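Local coordinates for protein glutaconate CoA-transferase subunit A (Acidaminococcus fermentans, PDB 1POI) that transfers the coenzyme A moiety from acetyl-CoA to glutaconate, (R)-2-hydroxyglutarate and related acids in the hydroxyglutarate pathway of glutamate degradation, at residues 31-36 and 238-243. Residues are numbered along the deposited sequence; the frame is centred on the assembly and turned at random.
Sequences PYAAVF and VLAPYG
The first turn of the helix that begins at Tyr32 meets the end of a type II beta turn, with the CA atoms of Ala33 and Gly243 4.9 Å apart. Ala33 N, which lies too early in the helix to find an acceptor within it, gives its hydrogen to Gly243 O at 3.0 Å, in a fairly straight bond (166°). Ala33 N sits slightly out of the plane of the Gly243 carbonyl, at a C=O...N angle of 143°, and Tyr32 N also lies 3.1 Å from Gly243 O. Pro31, at the N-cap, lacks only an N-H that the helix's own i to i-4 bonding would not use, and its carbonyl still accepts from Val35 N. The turn is closed by Gly243 N to Ala240 O at 2.9 Å; Gly243, having no side chain, leaves room for Ala240 O to come close beside its CA. In the Rossmann-like fold of this family, the turn follows strand 236-239, outermost in the chain's parallel sheet, and ties that edge to helix 32-40. Beside the polar link, the Ala33 methyl points at the turn and rests 4.3 Å from Ala240 CB, two small groups that allow close backbone approach. Leu6 and His287 also touch Ala33. Tyr32 brings only its CB near, 3.6 Å from Gly243 O; with chi1 at -85° its ring swings away from the turn, toward Asn76, Pro246 and Ser247.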
# COMPACT_ATOMS: atom_id res chain seq x y z
N PRO A 31 -27.19 -4.51 0.81
CA PRO A 31 -27.48 -3.69 -0.37
C PRO A 31 -28.79 -2.87 -0.26
O PRO A 31 -29.80 -3.19 -0.91
CB PRO A 31 -27.53 -4.74 -1.48
CG PRO A 31 -28.17 -5.91 -0.75
CD PRO A 31 -27.41 -5.94 0.55
N TYR A 32 -28.74 -1.77 0.49
CA TYR A 32 -29.91 -0.91 0.70
C TYR A 32 -30.41 -0.11 -0.51
O TYR A 32 -31.61 -0.13 -0.79
CB TYR A 32 -29.72 0.02 1.90
CG TYR A 32 -30.10 -0.65 3.20
CD1 TYR A 32 -31.42 -0.78 3.56
CD2 TYR A 32 -29.14 -1.19 4.04
CE1 TYR A 32 -31.78 -1.45 4.71
CE2 TYR A 32 -29.50 -1.85 5.19
CZ TYR A 32 -30.83 -1.98 5.51
OH TYR A 32 -31.22 -2.69 6.61
N ALA A 33 -29.54 0.59 -1.23
CA ALA A 33 -30.01 1.37 -2.38
C ALA A 33 -30.90 0.50 -3.26
O ALA A 33 -32.03 0.89 -3.59
CB ALA A 33 -28.85 1.90 -3.19
N ALA A 34 -30.43 -0.71 -3.52
CA ALA A 34 -31.12 -1.70 -4.34
C ALA A 34 -32.43 -2.14 -3.71
O ALA A 34 -33.46 -2.14 -4.38
CB ALA A 34 -30.23 -2.91 -4.56
N VAL A 35 -32.41 -2.55 -2.45
CA VAL A 35 -33.64 -2.98 -1.81
C VAL A 35 -34.69 -1.88 -1.92
O VAL A 35 -35.89 -2.14 -1.90
CB VAL A 35 -33.39 -3.39 -0.36
CG1 VAL A 35 -34.70 -3.45 0.44
CG2 VAL A 35 -32.74 -4.74 -0.35
N PHE A 36 -34.24 -0.65 -2.10
CA PHE A 36 -35.19 0.42 -2.24
C PHE A 36 -35.89 0.37 -3.58
O PHE A 36 -37.09 0.53 -3.64
CB PHE A 36 -34.53 1.79 -2.03
CG PHE A 36 -34.59 2.27 -0.62
CD1 PHE A 36 -34.72 1.37 0.43
CD2 PHE A 36 -34.56 3.64 -0.34
CE1 PHE A 36 -34.82 1.81 1.75
CE2 PHE A 36 -34.66 4.09 0.99
CZ PHE A 36 -34.79 3.17 2.03
N VAL A 238 -23.67 -1.09 -10.87
CA VAL A 238 -24.33 0.19 -10.61
C VAL A 238 -23.57 1.06 -9.59
O VAL A 238 -23.28 0.62 -8.47
CB VAL A 238 -25.78 -0.03 -10.06
CG1 VAL A 238 -26.50 1.29 -9.95
CG2 VAL A 238 -26.55 -1.00 -10.94
N LEU A 239 -23.26 2.30 -9.96
CA LEU A 239 -22.55 3.21 -9.04
C LEU A 239 -23.53 3.73 -7.99
O LEU A 239 -24.46 4.42 -8.33
CB LEU A 239 -21.95 4.39 -9.82
CG LEU A 239 -20.98 5.33 -9.07
CD1 LEU A 239 -19.98 4.54 -8.25
CD2 LEU A 239 -20.23 6.24 -10.05
N ALA A 240 -23.36 3.33 -6.75
CA ALA A 240 -24.23 3.77 -5.68
C ALA A 240 -23.50 4.08 -4.37
O ALA A 240 -23.38 3.20 -3.50
CB ALA A 240 -25.29 2.77 -5.44
N PRO A 241 -22.97 5.32 -4.23
CA PRO A 241 -22.24 5.82 -3.06
C PRO A 241 -23.07 5.71 -1.80
O PRO A 241 -24.20 6.19 -1.77
CB PRO A 241 -21.99 7.27 -3.42
CG PRO A 241 -21.74 7.19 -4.89
CD PRO A 241 -22.86 6.28 -5.35
N TYR A 242 -22.49 5.14 -0.76
CA TYR A 242 -23.15 4.90 0.52
C TYR A 242 -24.37 4.02 0.31
O TYR A 242 -25.30 4.04 1.13
CB TYR A 242 -23.57 6.20 1.22
CG TYR A 242 -22.44 7.13 1.55
CD1 TYR A 242 -21.98 8.02 0.58
CD2 TYR A 242 -21.79 7.09 2.79
CE1 TYR A 242 -20.90 8.87 0.82
CE2 TYR A 242 -20.68 7.95 3.05
CZ TYR A 242 -20.26 8.83 2.04
OH TYR A 242 -19.17 9.67 2.18
N GLY A 243 -24.34 3.23 -0.76
CA GLY A 243 -25.44 2.33 -1.07
C GLY A 243 -25.76 1.33 0.02
O GLY A 243 -26.79 0.64 -0.06